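Local coordinates for conserved hypothetical protein (Bacteroides thetaiotaomicron, PDB 2FB6) that is of unknown function but folds as a small single-domain alpha/beta protein built round a parallel five-stranded sheet, at residues L68-E82 with L93-Y107. Residues are numbered along the deposited sequence; the frame is centred on the assembly and turned at random. Where two conformers were deposited one is given.
Sequences LQSGITIEACQDCCE and LGITVRYMGIPLTEY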
# COMPACT_ATOMS: atom_id res chain seq x y z
N LEU A 68 -6.27 -6.82 -0.20
CA LEU A 68 -6.60 -6.96 1.23
C LEU A 68 -7.04 -8.38 1.58
O LEU A 68 -6.66 -8.89 2.64
CB LEU A 68 -7.66 -5.94 1.67
CG LEU A 68 -7.17 -4.48 1.73
CD1 LEU A 68 -8.34 -3.50 1.83
CD2 LEU A 68 -6.20 -4.25 2.90
N GLN A 69 -7.80 -9.01 0.69
CA GLN A 69 -8.27 -10.39 0.93
C GLN A 69 -7.10 -11.36 1.00
O GLN A 69 -7.17 -12.37 1.71
CB GLN A 69 -9.24 -10.83 -0.17
CG GLN A 69 -10.58 -10.14 -0.18
CD GLN A 69 -11.47 -10.67 -1.29
OE1 GLN A 69 -11.94 -11.81 -1.22
NE2 GLN A 69 -11.68 -9.87 -2.33
N SER A 70 -6.03 -11.08 0.25
CA SER A 70 -4.87 -11.98 0.25
C SER A 70 -3.99 -11.82 1.50
O SER A 70 -3.08 -12.60 1.71
CB SER A 70 -4.00 -11.73 -0.99
OG SER A 70 -3.21 -10.57 -0.81
N GLY A 71 -4.24 -10.79 2.31
CA GLY A 71 -3.45 -10.55 3.50
C GLY A 71 -2.36 -9.50 3.37
O GLY A 71 -1.60 -9.29 4.32
N ILE A 72 -2.28 -8.85 2.21
CA ILE A 72 -1.45 -7.65 2.07
C ILE A 72 -2.07 -6.56 2.95
O ILE A 72 -3.29 -6.41 2.97
CB ILE A 72 -1.46 -7.20 0.60
CG1 ILE A 72 -0.71 -8.21 -0.27
CG2 ILE A 72 -0.84 -5.79 0.42
CD1 ILE A 72 -1.04 -8.11 -1.76
N THR A 73 -1.24 -5.84 3.71
CA THR A 73 -1.75 -4.73 4.51
C THR A 73 -1.63 -3.45 3.68
O THR A 73 -0.68 -3.29 2.92
CB THR A 73 -1.03 -4.59 5.88
OG1 THR A 73 0.38 -4.44 5.67
CG2 THR A 73 -1.24 -5.84 6.72
N ILE A 74 -2.58 -2.54 3.83
CA ILE A 74 -2.57 -1.27 3.08
C ILE A 74 -2.94 -0.14 4.03
O ILE A 74 -3.93 -0.24 4.73
CB ILE A 74 -3.54 -1.26 1.87
CG1 ILE A 74 -3.31 -2.51 1.00
CG2 ILE A 74 -3.32 0.03 1.05
CD1 ILE A 74 -4.24 -2.61 -0.20
N GLU A 75 -2.10 0.89 4.07
CA GLU A 75 -2.32 2.05 4.93
C GLU A 75 -2.16 3.30 4.09
O GLU A 75 -1.40 3.29 3.12
CB GLU A 75 -1.35 2.04 6.12
CG GLU A 75 0.13 1.90 5.72
CD GLU A 75 1.08 1.79 6.92
OE1 GLU A 75 0.61 1.90 8.07
OE2 GLU A 75 2.29 1.59 6.70
N ALA A 76 -2.93 4.33 4.42
CA ALA A 76 -2.91 5.55 3.63
C ALA A 76 -2.60 6.73 4.52
O ALA A 76 -3.05 6.78 5.68
CB ALA A 76 -4.26 5.77 2.93
N CYS A 77 -1.86 7.68 3.96
CA CYS A 77 -1.52 8.91 4.64
C CYS A 77 -2.79 9.67 5.03
O CYS A 77 -3.56 10.06 4.17
CB CYS A 77 -0.61 9.76 3.73
SG CYS A 77 -0.31 11.44 4.31
N GLN A 78 -3.00 9.86 6.34
CA GLN A 78 -4.18 10.56 6.82
C GLN A 78 -4.20 12.02 6.40
O GLN A 78 -5.28 12.57 6.14
CB GLN A 78 -4.31 10.42 8.34
CG GLN A 78 -5.54 11.11 8.92
CD GLN A 78 -5.87 10.65 10.33
OE1 GLN A 78 -5.45 9.57 10.76
NE2 GLN A 78 -6.61 11.46 11.06
N ASP A 79 -3.03 12.67 6.35
CA ASP A 79 -2.98 14.05 5.85
C ASP A 79 -3.48 14.10 4.40
O ASP A 79 -4.31 14.96 4.06
CB ASP A 79 -1.55 14.59 5.91
CG ASP A 79 -1.14 14.95 7.32
OD1 ASP A 79 -1.60 16.00 7.83
OD2 ASP A 79 -0.33 14.20 7.92
N CYS A 80 -2.99 13.20 3.55
CA CYS A 80 -3.50 13.15 2.17
C CYS A 80 -4.99 12.90 2.10
O CYS A 80 -5.70 13.57 1.35
CB CYS A 80 -2.81 12.04 1.37
SG CYS A 80 -1.19 12.51 0.81
N CYS A 81 -5.47 11.90 2.84
CA CYS A 81 -6.89 11.59 2.85
C CYS A 81 -7.72 12.80 3.28
O CYS A 81 -8.77 13.09 2.68
CB CYS A 81 -7.19 10.41 3.77
SG CYS A 81 -6.48 8.86 3.12
N GLU A 82 -7.23 13.52 4.29
CA GLU A 82 -7.97 14.69 4.77
C GLU A 82 -7.86 15.85 3.79
O GLU A 82 -8.85 16.55 3.54
CB GLU A 82 -7.52 15.08 6.18
CG GLU A 82 -7.94 14.02 7.19
CD GLU A 82 -7.57 14.37 8.61
OE1 GLU A 82 -6.95 15.42 8.82
OE2 GLU A 82 -7.90 13.59 9.53
N LEU A 93 -12.94 1.12 2.25
CA LEU A 93 -12.33 0.06 1.43
C LEU A 93 -11.56 -0.94 2.28
O LEU A 93 -11.13 -1.98 1.79
CB LEU A 93 -11.38 0.64 0.38
CG LEU A 93 -12.01 1.48 -0.72
CD1 LEU A 93 -10.94 2.22 -1.49
CD2 LEU A 93 -12.86 0.59 -1.65
N GLY A 94 -11.39 -0.62 3.56
CA GLY A 94 -10.64 -1.48 4.46
C GLY A 94 -9.17 -1.11 4.60
O GLY A 94 -8.38 -1.87 5.18
N ILE A 95 -8.81 0.06 4.08
CA ILE A 95 -7.46 0.60 4.20
C ILE A 95 -7.32 1.32 5.55
O ILE A 95 -8.25 2.03 5.98
CB ILE A 95 -7.17 1.56 3.01
CG1 ILE A 95 -7.16 0.79 1.69
CG2 ILE A 95 -5.87 2.31 3.20
CD1 ILE A 95 -7.34 1.68 0.46
N THR A 96 -6.17 1.14 6.19
CA THR A 96 -5.87 1.82 7.45
C THR A 96 -5.47 3.25 7.16
O THR A 96 -4.53 3.49 6.42
CB THR A 96 -4.73 1.11 8.23
OG1 THR A 96 -5.16 -0.21 8.58
CG2 THR A 96 -4.37 1.90 9.52
N VAL A 97 -6.17 4.20 7.75
CA VAL A 97 -5.82 5.59 7.57
C VAL A 97 -5.17 6.08 8.85
O VAL A 97 -5.77 5.99 9.93
CB VAL A 97 -7.06 6.45 7.22
CG1 VAL A 97 -6.75 7.93 7.20
CG2 VAL A 97 -7.65 6.01 5.89
N ARG A 98 -3.93 6.56 8.74
CA ARG A 98 -3.22 7.07 9.91
C ARG A 98 -2.15 8.06 9.50
O ARG A 98 -1.76 8.13 8.33
CB ARG A 98 -2.62 5.92 10.72
CG ARG A 98 -1.49 5.21 10.08
CD ARG A 98 -0.86 4.31 11.14
NE ARG A 98 0.10 3.41 10.56
CZ ARG A 98 1.02 2.74 11.25
NH1 ARG A 98 1.13 2.87 12.57
NH2 ARG A 98 1.85 1.95 10.61
N TYR A 99 -1.67 8.84 10.46
CA TYR A 99 -0.59 9.78 10.17
C TYR A 99 0.69 8.99 9.88
O TYR A 99 1.07 8.14 10.68
CB TYR A 99 -0.43 10.80 11.31
CG TYR A 99 -1.63 11.71 11.40
CD1 TYR A 99 -2.01 12.50 10.31
CD2 TYR A 99 -2.40 11.79 12.56
CE1 TYR A 99 -3.13 13.34 10.36
CE2 TYR A 99 -3.52 12.64 12.63
CZ TYR A 99 -3.86 13.40 11.52
OH TYR A 99 -4.96 14.24 11.54
N MSE A 100 1.28 9.24 8.71
CA MSE A 100 2.29 8.32 8.16
C MSE A 100 3.74 8.73 8.35
O MSE A 100 4.64 7.98 7.97
CB MSE A 100 2.02 8.09 6.66
CG MSE A 100 0.98 7.04 6.37
SE MSE A 100 1.48 5.29 7.08
CE MSE A 100 3.23 5.04 6.36
N GLY A 101 3.98 9.89 8.95
CA GLY A 101 5.35 10.39 9.09
C GLY A 101 6.24 9.51 9.94
O GLY A 101 7.36 9.14 9.54
N ILE A 102 5.73 9.15 11.12
CA ILE A 102 6.50 8.28 12.01
C ILE A 102 6.66 6.87 11.42
O ILE A 102 7.77 6.37 11.38
CB ILE A 102 5.87 8.25 13.45
CG1 ILE A 102 6.01 9.62 14.11
CG2 ILE A 102 6.51 7.14 14.31
CD1 ILE A 102 7.42 10.11 14.19
N PRO A 103 5.55 6.24 10.99
CA PRO A 103 5.73 4.92 10.36
C PRO A 103 6.75 4.89 9.23
O PRO A 103 7.61 4.00 9.21
CB PRO A 103 4.31 4.58 9.88
CG PRO A 103 3.42 5.28 10.87
CD PRO A 103 4.12 6.58 11.15
N LEU A 104 6.67 5.81 8.27
CA LEU A 104 7.63 5.77 7.16
C LEU A 104 9.05 5.93 7.67
O LEU A 104 9.97 5.23 7.22
CB LEU A 104 7.31 6.81 6.10
CG LEU A 104 8.29 6.83 4.91
CD1 LEU A 104 8.44 5.46 4.19
CD2 LEU A 104 7.87 7.88 3.91
N THR A 105 9.25 6.87 8.59
CA THR A 105 10.56 7.07 9.19
C THR A 105 11.05 5.76 9.80
O THR A 105 12.19 5.35 9.55
CB THR A 105 10.54 8.22 10.22
OG1 THR A 105 10.03 9.41 9.61
CG2 THR A 105 11.95 8.49 10.76
N GLU A 106 10.19 5.10 10.57
CA GLU A 106 10.59 3.84 11.20
C GLU A 106 10.95 2.78 10.17
O GLU A 106 11.95 2.06 10.32
CB GLU A 106 9.51 3.35 12.15
CG GLU A 106 9.38 4.24 13.39
CD GLU A 106 10.55 4.08 14.34
OE1 GLU A 106 10.81 2.94 14.79
OE2 GLU A 106 11.23 5.09 14.64
N TYR A 107 10.14 2.67 9.11
CA TYR A 107 10.41 1.67 8.08
C TYR A 107 11.79 1.91 7.47
O TYR A 107 12.56 0.97 7.27
CB TYR A 107 9.36 1.69 6.96
CG TYR A 107 7.92 1.48 7.40
CD1 TYR A 107 7.59 0.68 8.51
CD2 TYR A 107 6.88 2.04 6.67
CE1 TYR A 107 6.26 0.50 8.91
CE2 TYR A 107 5.55 1.84 7.05
CZ TYR A 107 5.25 1.06 8.16
OH TYR A 107 3.94 0.86 8.54
O HOH W 1 -0.22 11.43 7.34
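Glu-75, Tyr-99 and Gln-78 have the most surface buried in this contact: Glu-75 lies where strand 73-77 pairs in parallel with edge strand 96-98, a beta-alpha-beta crossover in a five-stranded parallel sheet, and Gln-78 and Tyr-99 follow the ends of the two strands. Ladder bonds establish the pairing: Thr-96 N to Ile-74 O, Ala-76 N to Thr-96 O and Arg-98 N to Ala-76 O. The Glu-75 carboxylate is buried, and both of its oxygens have donors. Glu-75 OE1 receives Arg-98 side-on, from Arg-98 NE at 3.0 Å and Arg-98 NH2 at 2.8 Å. The carboxylate and guanidinium planes are 31° apart. Glu-75 OE2 accepts from Tyr-107 OH at 2.6 Å on its syn lone pair, tying the strand to helix 101-109. Selenomethionine Met-100 crosses the Glu-75 side chain at about a right angle, its SE 3.5 Å from Glu-75 CD. With an alanine at Glu-75, the Arg-98 guanidinium is likely to lose its carboxylate mate and Tyr-107 OH its acceptor. Beyond the strand, Gln-78 extends along one face of the Tyr-99 ring, its CG swung anti to the backbone N (chi1 -179°). Its amide lies 22° from the ring plane. Gln-78 CG makes a CH-pi contact 4.0 Å from the centroid of the Tyr-99 ring. Holding that amide's rotation, Gln-78 NE2 donates to Glu-82 OE2 at 2.9 Å, approaching from above the carboxylate plane.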